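Local coordinates for aromatic amino acid aminotransferase I (Candida albicans WO-1, PDB 6HNU), which probably transfers the amino group of aromatic L-amino acids to 2-oxoglutarate, giving the aromatic oxo-acid and L-glutamate, with pyridoxal 5'-phosphate as cofactor, at residues L47-S50 and D51-P54; P65-S68 and G69-A73; E143-D146 and S147-R150; L224-E227 and R228-I232; K405-E408 and F409-P413. All coordinates share one frame; numbering follows the deposited sequence.

Contact 1 of 5, residues L47-S50 and D51-P54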
loop_
_atom_site.group_PDB
_atom_site.type_symbol
_atom_site.label_atom_id
_atom_site.label_comp_id
_atom_site.label_asym_id
_atom_site.label_seq_id
_atom_site.Cartn_x
_atom_site.Cartn_y
_atom_site.Cartn_z
ATOM N N LEU B 47 -4.009 -5.212 -19.745
ATOM C CA LEU B 47 -3.766 -3.760 -19.513
ATOM C C LEU B 47 -4.919 -2.956 -20.088
ATOM O O LEU B 47 -5.291 -3.152 -21.236
ATOM C CB LEU B 47 -2.478 -3.315 -20.197
ATOM C CG LEU B 47 -1.164 -3.711 -19.542
ATOM C CD1 LEU B 47 -0.023 -2.903 -20.165
ATOM C CD2 LEU B 47 -1.187 -3.531 -18.027
ATOM N N PRO B 48 -5.473 -1.972 -19.353
ATOM C CA PRO B 48 -6.474 -1.096 -19.936
ATOM C C PRO B 48 -5.680 -0.158 -20.853
ATOM O O PRO B 48 -4.451 -0.125 -20.803
ATOM C CB PRO B 48 -7.096 -0.424 -18.715
ATOM C CG PRO B 48 -5.906 -0.285 -17.786
ATOM C CD PRO B 48 -5.099 -1.553 -17.996
ATOM N N LEU B 49 -6.398 0.571 -21.693
ATOM C CA LEU B 49 -5.782 1.479 -22.684
ATOM C C LEU B 49 -5.752 2.850 -21.999
ATOM O O LEU B 49 -6.745 3.205 -21.294
ATOM C CB LEU B 49 -6.530 1.420 -24.036
ATOM C CG LEU B 49 -8.070 1.326 -24.068
ATOM C CD1 LEU B 49 -8.664 0.122 -23.324
ATOM C CD2 LEU B 49 -8.726 2.608 -23.586
ATOM N N SER B 50 -4.656 3.590 -22.145
ATOM C CA SER B 50 -4.499 4.936 -21.537
ATOM C C SER B 50 -5.525 5.918 -22.140
ATOM O O SER B 50 -5.806 6.944 -21.498
ATOM C CB SER B 50 -3.069 5.415 -21.628
ATOM O OG SER B 50 -2.769 5.943 -22.918
ATOM N N ASP B 51 -6.147 5.572 -23.271
ATOM C CA ASP B 51 -7.074 6.455 -24.041
ATOM C C ASP B 51 -8.213 6.949 -23.147
ATOM O O ASP B 51 -8.640 8.115 -23.326
ATOM C CB ASP B 51 -7.687 5.732 -25.249
ATOM C CG ASP B 51 -6.707 5.134 -26.258
ATOM O OD1 ASP B 51 -5.458 5.142 -26.005
ATOM O OD2 ASP B 51 -7.194 4.660 -27.316
ATOM N N TYR B 52 -8.712 6.134 -22.207
ATOM C CA TYR B 52 -9.882 6.521 -21.367
ATOM C C TYR B 52 -9.451 7.207 -20.055
ATOM O O TYR B 52 -10.340 7.779 -19.426
ATOM C CB TYR B 52 -10.815 5.331 -21.090
ATOM C CG TYR B 52 -11.346 4.619 -22.313
ATOM C CD1 TYR B 52 -11.486 5.252 -23.540
ATOM C CD2 TYR B 52 -11.698 3.273 -22.238
ATOM C CE1 TYR B 52 -11.942 4.566 -24.660
ATOM C CE2 TYR B 52 -12.188 2.583 -23.340
ATOM C CZ TYR B 52 -12.320 3.232 -24.556
ATOM O OH TYR B 52 -12.807 2.529 -25.619
ATOM N N PHE B 53 -8.185 7.128 -19.618
ATOM C CA PHE B 53 -7.738 7.743 -18.332
ATOM C C PHE B 53 -8.240 9.187 -18.311
ATOM O O PHE B 53 -7.820 9.963 -19.176
ATOM C CB PHE B 53 -6.219 7.730 -18.113
ATOM C CG PHE B 53 -5.543 6.372 -18.086
ATOM C CD1 PHE B 53 -6.271 5.189 -18.043
ATOM C CD2 PHE B 53 -4.155 6.295 -18.058
ATOM C CE1 PHE B 53 -5.626 3.962 -18.027
ATOM C CE2 PHE B 53 -3.513 5.066 -18.043
ATOM C CZ PHE B 53 -4.250 3.910 -17.982
ATOM N N PRO B 54 -9.178 9.562 -17.405
ATOM C CA PRO B 54 -9.818 10.882 -17.453
ATOM C C PRO B 54 -8.967 12.009 -16.846
ATOM O O PRO B 54 -9.485 12.802 -16.090
ATOM C CB PRO B 54 -11.117 10.635 -16.675
ATOM C CG PRO B 54 -10.683 9.655 -15.586
ATOM C CD PRO B 54 -9.726 8.723 -16.323
#

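Contact 2 of 5, residues P65-S68 and G69-A73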
loop_
_atom_site.group_PDB
_atom_site.type_symbol
_atom_site.label_atom_id
_atom_site.label_comp_id
_atom_site.label_asym_id
_atom_site.label_seq_id
_atom_site.Cartn_x
_atom_site.Cartn_y
_atom_site.Cartn_z
ATOM N N PRO B 65 13.623 26.937 -4.877
ATOM C CA PRO B 65 14.933 27.007 -4.272
ATOM C C PRO B 65 15.465 28.425 -4.469
ATOM O O PRO B 65 15.187 29.024 -5.512
ATOM C CB PRO B 65 15.758 25.998 -5.053
ATOM C CG PRO B 65 14.745 25.049 -5.662
ATOM C CD PRO B 65 13.535 25.912 -5.928
ATOM N N SER B 66 16.228 28.947 -3.498
ATOM C CA SER B 66 16.814 28.211 -2.393
ATOM C C SER B 66 15.987 28.359 -1.108
ATOM O O SER B 66 16.550 28.080 -0.021
ATOM C CB SER B 66 18.246 28.658 -2.185
ATOM O OG SER B 66 19.021 28.319 -3.331
ATOM N N PHE B 67 14.712 28.747 -1.204
ATOM C CA PHE B 67 13.788 28.881 -0.037
ATOM C C PHE B 67 14.380 29.927 0.923
ATOM O O PHE B 67 14.306 29.769 2.169
ATOM C CB PHE B 67 13.533 27.522 0.631
ATOM C CG PHE B 67 13.371 26.411 -0.374
ATOM C CD1 PHE B 67 12.200 26.272 -1.114
ATOM C CD2 PHE B 67 14.384 25.486 -0.570
ATOM C CE1 PHE B 67 12.086 25.289 -2.086
ATOM C CE2 PHE B 67 14.250 24.490 -1.521
ATOM C CZ PHE B 67 13.103 24.391 -2.274
ATOM N N SER B 68 14.857 31.040 0.348
ATOM C CA SER B 68 15.518 32.134 1.116
ATOM C C SER B 68 14.553 32.706 2.171
ATOM O O SER B 68 15.043 33.187 3.203
ATOM C CB SER B 68 16.042 33.220 0.206
ATOM O OG SER B 68 14.985 33.807 -0.531
ATOM N N GLY B 69 13.243 32.598 1.954
ATOM C CA GLY B 69 12.208 33.059 2.900
ATOM C C GLY B 69 11.975 32.061 4.027
ATOM O O GLY B 69 11.163 32.375 4.911
ATOM N N GLY B 70 12.679 30.921 4.032
ATOM C CA GLY B 70 12.379 29.803 4.940
ATOM C C GLY B 70 11.396 28.846 4.291
ATOM O O GLY B 70 10.595 29.288 3.447
ATOM N N ILE B 71 11.477 27.550 4.614
ATOM C CA ILE B 71 10.754 26.511 3.820
ATOM C C ILE B 71 9.249 26.626 4.071
ATOM O O ILE B 71 8.474 26.159 3.216
ATOM C CB ILE B 71 11.297 25.097 4.083
ATOM C CG1 ILE B 71 11.098 24.644 5.527
ATOM C CG2 ILE B 71 12.758 25.018 3.644
ATOM C CD1 ILE B 71 11.285 23.151 5.749
ATOM N N GLY B 72 8.871 27.271 5.170
ATOM C CA GLY B 72 7.481 27.555 5.535
ATOM C C GLY B 72 6.960 28.858 4.944
ATOM O O GLY B 72 5.782 29.184 5.213
ATOM N N ALA B 73 7.745 29.576 4.136
ATOM C CA ALA B 73 7.288 30.848 3.539
ATOM C C ALA B 73 6.052 30.603 2.678
ATOM O O ALA B 73 5.954 29.595 1.982
ATOM C CB ALA B 73 8.394 31.496 2.737
#

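Contact 3 of 5, residues E143-D146 and S147-R150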
loop_
_atom_site.group_PDB
_atom_site.type_symbol
_atom_site.label_atom_id
_atom_site.label_comp_id
_atom_site.label_asym_id
_atom_site.label_seq_id
_atom_site.Cartn_x
_atom_site.Cartn_y
_atom_site.Cartn_z
ATOM N N GLU B 143 4.616 0.502 5.469
ATOM C CA GLU B 143 4.510 -0.657 4.543
ATOM C C GLU B 143 5.885 -1.319 4.462
ATOM O O GLU B 143 5.935 -2.572 4.613
ATOM C CB GLU B 143 4.060 -0.241 3.150
ATOM C CG GLU B 143 4.185 -1.391 2.161
ATOM C CD GLU B 143 5.485 -1.429 1.395
ATOM O OE1 GLU B 143 5.755 -0.448 0.661
ATOM O OE2 GLU B 143 6.204 -2.462 1.458
ATOM N N ALA B 144 6.965 -0.542 4.273
ATOM C CA ALA B 144 8.303 -1.149 4.080
ATOM C C ALA B 144 8.645 -2.028 5.294
ATOM O O ALA B 144 9.183 -3.096 5.094
ATOM C CB ALA B 144 9.353 -0.104 3.804
ATOM N N TRP B 145 8.270 -1.619 6.516
ATOM C CA TRP B 145 8.503 -2.411 7.745
ATOM C C TRP B 145 7.661 -3.700 7.728
ATOM O O TRP B 145 8.191 -4.829 8.008
ATOM C CB TRP B 145 8.232 -1.536 8.976
ATOM C CG TRP B 145 8.237 -2.347 10.225
ATOM C CD1 TRP B 145 7.202 -2.518 11.094
ATOM C CD2 TRP B 145 9.340 -3.116 10.744
ATOM N NE1 TRP B 145 7.563 -3.376 12.101
ATOM C CE2 TRP B 145 8.874 -3.731 11.936
ATOM C CE3 TRP B 145 10.644 -3.397 10.297
ATOM C CZ2 TRP B 145 9.662 -4.589 12.687
ATOM C CZ3 TRP B 145 11.432 -4.226 11.067
ATOM C CH2 TRP B 145 10.943 -4.796 12.247
ATOM N N ASP B 146 6.384 -3.598 7.379
ATOM C CA ASP B 146 5.499 -4.780 7.280
ATOM C C ASP B 146 6.132 -5.763 6.302
ATOM O O ASP B 146 6.285 -6.960 6.674
ATOM C CB ASP B 146 4.082 -4.377 6.887
ATOM C CG ASP B 146 3.119 -5.557 6.898
ATOM O OD1 ASP B 146 2.923 -6.120 7.957
ATOM O OD2 ASP B 146 2.533 -5.824 5.876
ATOM N N SER B 147 6.580 -5.260 5.158
ATOM C CA SER B 147 7.226 -6.066 4.078
ATOM C C SER B 147 8.557 -6.643 4.534
ATOM O O SER B 147 8.837 -7.804 4.133
ATOM C CB SER B 147 7.387 -5.295 2.791
ATOM O OG SER B 147 6.104 -4.879 2.336
ATOM N N THR B 148 9.340 -5.912 5.353
ATOM C CA THR B 148 10.613 -6.411 5.934
ATOM C C THR B 148 10.331 -7.656 6.786
ATOM O O THR B 148 11.041 -8.665 6.638
ATOM C CB THR B 148 11.314 -5.311 6.739
ATOM O OG1 THR B 148 11.554 -4.220 5.832
ATOM C CG2 THR B 148 12.569 -5.808 7.416
ATOM N N LEU B 149 9.368 -7.568 7.689
ATOM C CA LEU B 149 9.015 -8.707 8.562
ATOM C C LEU B 149 8.566 -9.872 7.675
ATOM O O LEU B 149 8.976 -11.016 7.931
ATOM C CB LEU B 149 7.896 -8.267 9.501
ATOM C CG LEU B 149 8.302 -7.366 10.666
ATOM C CD1 LEU B 149 7.083 -6.670 11.209
ATOM C CD2 LEU B 149 8.986 -8.179 11.742
ATOM N N ARG B 150 7.864 -9.606 6.570
ATOM C CA ARG B 150 7.375 -10.737 5.724
ATOM C C ARG B 150 8.497 -11.383 4.910
ATOM O O ARG B 150 8.288 -12.541 4.488
ATOM C CB ARG B 150 6.204 -10.308 4.835
ATOM C CG ARG B 150 4.996 -9.853 5.629
ATOM C CD ARG B 150 3.948 -9.143 4.787
ATOM N NE ARG B 150 3.120 -10.117 4.116
ATOM C CZ ARG B 150 2.090 -9.842 3.312
ATOM N NH1 ARG B 150 1.388 -10.833 2.822
ATOM N NH2 ARG B 150 1.765 -8.593 3.013
HETATM O O HOH W 1 3.614 -6.044 3.080
#

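Contact 4 of 5, residues L224-E227 and R228-I232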
loop_
_atom_site.group_PDB
_atom_site.type_symbol
_atom_site.label_atom_id
_atom_site.label_comp_id
_atom_site.label_asym_id
_atom_site.label_seq_id
_atom_site.Cartn_x
_atom_site.Cartn_y
_atom_site.Cartn_z
ATOM N N LEU B 224 22.153 7.398 17.480
ATOM C CA LEU B 224 23.419 6.656 17.676
ATOM C C LEU B 224 24.566 7.440 17.053
ATOM O O LEU B 224 24.459 7.869 15.880
ATOM C CB LEU B 224 23.313 5.272 17.061
ATOM C CG LEU B 224 22.389 4.326 17.817
ATOM C CD1 LEU B 224 22.212 3.049 17.010
ATOM C CD2 LEU B 224 22.965 4.017 19.188
ATOM N N SER B 225 25.621 7.647 17.842
ATOM C CA SER B 225 26.898 8.259 17.390
ATOM C C SER B 225 27.524 7.405 16.285
ATOM O O SER B 225 27.245 6.175 16.182
ATOM C CB SER B 225 27.842 8.386 18.575
ATOM O OG SER B 225 28.324 7.092 18.928
ATOM N N ALA B 226 28.396 8.007 15.481
ATOM C CA ALA B 226 29.170 7.285 14.455
ATOM C C ALA B 226 29.907 6.122 15.123
ATOM O O ALA B 226 29.983 5.024 14.542
ATOM C CB ALA B 226 30.118 8.247 13.779
ATOM N N GLU B 227 30.419 6.335 16.332
ATOM C CA GLU B 227 31.191 5.299 17.057
ATOM C C GLU B 227 30.264 4.140 17.435
ATOM O O GLU B 227 30.666 2.995 17.271
ATOM C CB GLU B 227 31.825 5.937 18.310
ATOM C CG GLU B 227 32.856 7.031 18.050
ATOM C CD GLU B 227 32.387 8.360 17.462
ATOM O OE1 GLU B 227 31.270 8.779 17.721
ATOM O OE2 GLU B 227 33.184 8.982 16.726
ATOM N N ARG B 228 29.078 4.390 17.948
ATOM C CA ARG B 228 28.177 3.275 18.332
ATOM C C ARG B 228 27.677 2.545 17.079
ATOM O O ARG B 228 27.537 1.321 17.112
ATOM C CB ARG B 228 27.033 3.814 19.166
ATOM C CG ARG B 228 27.426 4.166 20.581
ATOM C CD ARG B 228 26.178 4.216 21.442
ATOM N NE ARG B 228 26.545 4.673 22.763
ATOM C CZ ARG B 228 25.732 4.764 23.804
ATOM N NH1 ARG B 228 24.439 4.479 23.696
ATOM N NH2 ARG B 228 26.219 5.254 24.926
ATOM N N ARG B 229 27.526 3.249 15.961
ATOM C CA ARG B 229 27.051 2.615 14.704
ATOM C C ARG B 229 28.115 1.608 14.247
ATOM O O ARG B 229 27.765 0.442 13.875
ATOM C CB ARG B 229 26.680 3.689 13.678
ATOM C CG ARG B 229 25.464 4.522 14.058
ATOM C CD ARG B 229 25.212 5.627 13.029
ATOM N NE ARG B 229 24.126 6.463 13.496
ATOM C CZ ARG B 229 23.043 6.832 12.804
ATOM N NH1 ARG B 229 22.972 6.676 11.490
ATOM N NH2 ARG B 229 22.093 7.509 13.418
ATOM N N LYS B 230 29.381 2.013 14.280
ATOM C CA LYS B 230 30.523 1.149 13.903
ATOM C C LYS B 230 30.472 -0.104 14.768
ATOM O O LYS B 230 30.583 -1.206 14.229
ATOM C CB LYS B 230 31.846 1.911 14.034
ATOM C CG LYS B 230 32.070 2.939 12.929
ATOM C CD LYS B 230 33.245 3.894 13.195
ATOM C CE LYS B 230 33.069 5.227 12.501
ATOM N NZ LYS B 230 34.009 6.257 13.015
ATOM N N GLN B 231 30.294 0.058 16.072
ATOM C CA GLN B 231 30.371 -1.118 16.976
ATOM C C GLN B 231 29.176 -2.045 16.719
ATOM O O GLN B 231 29.358 -3.261 16.768
ATOM C CB GLN B 231 30.376 -0.641 18.419
ATOM C CG GLN B 231 31.713 -0.054 18.842
ATOM C CD GLN B 231 31.583 0.492 20.239
ATOM O OE1 GLN B 231 32.111 -0.076 21.186
ATOM N NE2 GLN B 231 30.802 1.551 20.392
ATOM N N ILE B 232 27.997 -1.476 16.501
ATOM C CA ILE B 232 26.743 -2.265 16.267
ATOM C C ILE B 232 26.873 -2.993 14.924
ATOM O O ILE B 232 26.551 -4.205 14.879
ATOM C CB ILE B 232 25.486 -1.384 16.395
ATOM C CG1 ILE B 232 25.243 -0.969 17.848
ATOM C CG2 ILE B 232 24.269 -2.086 15.813
ATOM C CD1 ILE B 232 24.450 0.313 18.019
#

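Contact 5 of 5, residues K405-E408 and F409-P413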
loop_
_atom_site.group_PDB
_atom_site.type_symbol
_atom_site.label_atom_id
_atom_site.label_comp_id
_atom_site.label_asym_id
_atom_site.label_seq_id
_atom_site.Cartn_x
_atom_site.Cartn_y
_atom_site.Cartn_z
ATOM N N LYS B 405 5.220 10.042 47.373
ATOM C CA LYS B 405 4.288 8.914 47.578
ATOM C C LYS B 405 4.924 7.615 47.111
ATOM O O LYS B 405 4.182 6.640 46.931
ATOM C CB LYS B 405 2.970 9.165 46.848
ATOM C CG LYS B 405 2.279 10.472 47.215
ATOM C CD LYS B 405 0.887 10.547 46.630
ATOM C CE LYS B 405 0.167 11.848 46.926
ATOM N NZ LYS B 405 -1.033 11.939 46.077
ATOM N N TYR B 406 6.245 7.567 46.901
ATOM C CA TYR B 406 6.849 6.381 46.253
ATOM C C TYR B 406 6.600 5.111 47.098
ATOM O O TYR B 406 6.330 4.028 46.535
ATOM C CB TYR B 406 8.336 6.581 46.003
ATOM C CG TYR B 406 9.016 5.515 45.185
ATOM C CD1 TYR B 406 8.700 5.316 43.849
ATOM C CD2 TYR B 406 10.062 4.777 45.731
ATOM C CE1 TYR B 406 9.383 4.372 43.093
ATOM C CE2 TYR B 406 10.731 3.817 44.995
ATOM C CZ TYR B 406 10.383 3.610 43.668
ATOM O OH TYR B 406 11.066 2.688 42.936
ATOM N N LYS B 407 6.699 5.202 48.422
ATOM C CA LYS B 407 6.429 4.019 49.280
ATOM C C LYS B 407 4.938 3.696 49.165
ATOM O O LYS B 407 4.619 2.529 49.076
ATOM C CB LYS B 407 6.879 4.237 50.731
ATOM C CG LYS B 407 8.376 4.074 50.975
ATOM C CD LYS B 407 8.753 4.107 52.451
ATOM C CE LYS B 407 8.453 2.808 53.172
ATOM N NZ LYS B 407 8.115 3.032 54.601
ATOM N N GLU B 408 4.087 4.720 49.163
ATOM C CA GLU B 408 2.610 4.560 49.149
ATOM C C GLU B 408 2.192 3.991 47.802
ATOM O O GLU B 408 1.186 3.245 47.747
ATOM C CB GLU B 408 1.942 5.889 49.453
ATOM C CG GLU B 408 2.191 6.338 50.875
ATOM C CD GLU B 408 3.499 7.066 51.102
ATOM O OE1 GLU B 408 4.356 7.077 50.151
ATOM O OE2 GLU B 408 3.673 7.606 52.224
ATOM N N PHE B 409 3.001 4.249 46.766
ATOM C CA PHE B 409 2.838 3.671 45.409
ATOM C C PHE B 409 3.542 2.315 45.287
ATOM O O PHE B 409 3.829 1.899 44.151
ATOM C CB PHE B 409 3.438 4.618 44.353
ATOM C CG PHE B 409 2.695 5.905 44.109
ATOM C CD1 PHE B 409 1.364 6.063 44.450
ATOM C CD2 PHE B 409 3.333 6.957 43.462
ATOM C CE1 PHE B 409 0.701 7.248 44.181
ATOM C CE2 PHE B 409 2.663 8.142 43.176
ATOM C CZ PHE B 409 1.342 8.279 43.517
ATOM N N LEU B 410 3.889 1.658 46.396
ATOM C CA LEU B 410 4.534 0.313 46.413
ATOM C C LEU B 410 5.821 0.332 45.575
ATOM O O LEU B 410 6.147 -0.696 44.962
ATOM C CB LEU B 410 3.537 -0.715 45.873
ATOM C CG LEU B 410 2.081 -0.489 46.277
ATOM C CD1 LEU B 410 1.179 -1.552 45.674
ATOM C CD2 LEU B 410 1.937 -0.452 47.795
ATOM N N GLU B 411 6.529 1.457 45.600
ATOM C CA GLU B 411 7.827 1.657 44.907
ATOM C C GLU B 411 7.640 1.308 43.427
ATOM O O GLU B 411 8.535 0.669 42.817
ATOM C CB GLU B 411 8.898 0.838 45.626
ATOM C CG GLU B 411 9.251 1.460 46.955
ATOM C CD GLU B 411 9.273 0.446 48.072
ATOM O OE1 GLU B 411 10.037 -0.526 47.950
ATOM O OE2 GLU B 411 8.485 0.609 49.027
ATOM N N ASP B 412 6.505 1.701 42.861
ATOM C CA ASP B 412 6.178 1.375 41.450
ATOM C C ASP B 412 6.376 2.652 40.642
ATOM O O ASP B 412 5.615 3.601 40.739
ATOM C CB ASP B 412 4.765 0.804 41.338
ATOM C CG ASP B 412 4.352 0.395 39.935
ATOM O OD1 ASP B 412 5.168 0.557 38.983
ATOM O OD2 ASP B 412 3.208 -0.078 39.802
ATOM N N PRO B 413 7.456 2.735 39.840
ATOM C CA PRO B 413 7.714 3.947 39.072
ATOM C C PRO B 413 6.562 4.311 38.119
ATOM O O PRO B 413 6.379 5.478 37.850
ATOM C CB PRO B 413 9.036 3.657 38.338
ATOM C CG PRO B 413 9.419 2.225 38.622
ATOM C CD PRO B 413 8.469 1.685 39.679
HETATM O O HOH W 2 5.607 0.534 50.033
#

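Contact 1 of 5, residues L47-S50 and D51-P54
L49 sets one methyl over a face of the Y52 ring: CD2 stands 3.4 Å from the centroid of that ring, 13° off its normal, a CH-pi contact made by a single branch of the leucine. The chi1 of 40°, which leaves CG between the backbone N and the carbonyl carbon, puts CD2 of L49 against the ring and also 3.7 Å from D51 CB. The F53 ring is faced in similar fashion by the backbone of S50. S50 CA is 3.5 Å from the centroid of the F53 ring, only 6° off the normal, while S50 CB leans toward the CE2 side of that face. S50 to Y52 form a short 3-10 turn in the loop between strand 41-42 and strand 57-62, and F53 N closes it by donating to S50 O over 3.0 Å, with the donor well above the carbonyl plane. From the rim of the F53 ring, near its plane, P48 CG approaches CE1 at 4.3 Å. L47 touches the bound phenylalanine, so the segment 47-50 borders that ligand's pocket. The turn also meets the second subunit: P48 packs on P304, F53 on L302 and Y52 on I71, all three partners belonging to that other chain.

Contact 2 of 5, residues P65-S68 and G69-A73
Two successive type I beta turns, F67 to G70 and G70 to A73, shape this part of the loop that connects strand 57-62 with strand 81-86, the two partners of a small antiparallel sheet. The first turn is closed by G70 N donating to F67 O over 2.7 Å, with an N-H...O angle of 147° and the donor lying above the carbonyl plane. The second is closed by A73 N donating to G70 O at 2.9 Å. G70 therefore ends one turn and starts the next, with its N and its O each engaged. It does so with phi near 90° and psi near 149°, a positive-phi conformation easily accessible to glycine. Just past the first turn, I71 CG2 comes to 4.0 Å from F67 CB; the chi1 of I71 (64°) places this methyl, and not CG1, toward the phenylalanine. The F67 ring itself leads away from the turn and has P65 CA 3.7 Å above the centre of one face. Outside the loop the ring meets W347 and W355 edge-to-face, I71 packs on W355 and L359, and P65 packs on W347, so the double turn is laid against helix 334-377. S66 OG adds a hydrogen bond to D354 OD2 of the same helix. Backbone bonds and a glycine conformation thus set the path of the turns, while apolar packing and one polar tie hold them to the long helix.

Contact 3 of 5, residues E143-D146 and S147-R150
S147 OG donates to E143 OE2 over 2.6 Å, one helical turn back, using the anti lone pair of the carboxylate oxygen. E143 reaches it by bending at chi2 (-93°), and H325 donates to the same OE2, so two donors hold this buried oxygen. T148 OG1 turns back onto the backbone and donates to A144 O at 2.7 Å; T148 N reaches that carbonyl from the opposite face of its plane. A water donates to S147 OG and to D146 OD2 and accepts from R150 NH2. Within the chain D146 and R150 do not pair directly, OD2 and NH2 lying 4.1 Å apart; D146 instead bridges to R150 of the second subunit, and R150 to D146 of that subunit. The two R150 guanidinium groups also come close across the interface, where the flanking aspartates would probably offset their charge. On the apolar side L149 lies over one face of the W145 indole: CG is 4.0 Å from the centroid of the six-membered ring, and CD1 is shifted toward the rim, 3.4 Å from W145 NE1. That NE1 donates to A169 O. Helix 141-152, which begins with the cofactor-binding N141 and T142, turns S147 toward helix 315-327 and W145 with L149 toward helix 167-175, while E143 and A144 rest against strand 133-138 and R150 faces the other subunit.

Contact 4 of 5, residues L224-E227 and R228-I232
R229 runs back along the start of its helix and donates from NE to L224 O, 2.8 Å away with an N-H...O angle of 163°. The oxygen is tilted 20° from the guanidinium plane, and NE stands above the carbonyl plane. CG of R229 passes 3.8 Å from L224 CB, and the extended chain beyond it brings NE to the carbonyl. One residue after L224, S225 OG accepts from R228 N at 3.0 Å; chi1 of 73° leaves the hydroxyl between the backbone N and the carbonyl carbon, facing into the first turn. This is the N-cap of helix 226-239, the helix of the beta-alpha-beta unit formed with strands 209-212 and 242-246. The regular helical bonds start beside it, with R229 N donating to S225 O and K230 N to A226 O. L224, just before the cap, splits its two methyls: CD1 meets I232 CD1 at 3.7 Å two turns along, and CD2 lies 3.9 Å from R228 CD. Both partners cross the leucine at about a right angle. Q231 NE2 adds a weak bond to E227 O, which already receives Q231 N. In the next shell T215 OG1 and P281 O bond NH2 and NH1 of R229, helping to fix the group's rotation. R228 forms a salt bridge with D186, and L224 and I232 rest on T212 and L210 of strand 209-212.

Contact 5 of 5, residues K405-E408 and F409-P413
Y406 and E411 meet with the tyrosine ring lying over the glutamate backbone. From CB the tyrosine leaves with CG anti to the backbone N (chi1 -172°), which swings the ring over the chain five residues ahead. Of the inner ring atoms, Y406 CD2 has E411 CG 3.6 Å away. Further out, CE2 comes to 3.4 Å from E411 CG, while CE1 on the other side of the ring nears E411 C. The whole face is centred on E411 CA, 3.5 Å from the ring centroid and 13° off its normal, a CH-pi contact. At the tip, Y406 OH lies 3.2 Å from E411 O. The backbone here lies in the loop between strand 393-399 and helix 413-426: residues 406-408 have helical angles, a type I beta turn runs from K407 to L410, and D412 then takes the N-cap position, its OD1 accepting from L414 N. The bonds F409 N to K405 O, L410 N to K407 O and E411 N to Y406 O cross the bend, and D412 N to F409 O follows. A second CH-pi contact has K405 CB over the F409 ring, 3.8 Å from its centroid and 11° off the normal. A water donates to E411 OE2. Beyond the turn, Y406 packs on V416 and F409 on K415 and V416, so both rings bear on the first turn of helix 413-426, and F409 also meets the H403 ring.

How the contacts relate
Contact 3 is the buried one and contact 5 lies at the surface, with contacts 1, 2 and 4 partly buried between these extremes. Contacts 3 and 4 belong to helices, and there side-chain hydroxyls, a carboxylate and an arginine form bonds, along the helix in contact 3 and at the helix start in contact 4; contacts 1, 2 and 5 are loop turns, held by backbone bonds and by apolar packing, with CH-pi contacts in 1 and 5. The second subunit touches contacts 1, 2 and 3, through apolar packing in 2 but through salt bridges in 3. Y52 of contact 1 packs on I71 of contact 2 across the dimer, although within one chain their centres are about 39 Å apart.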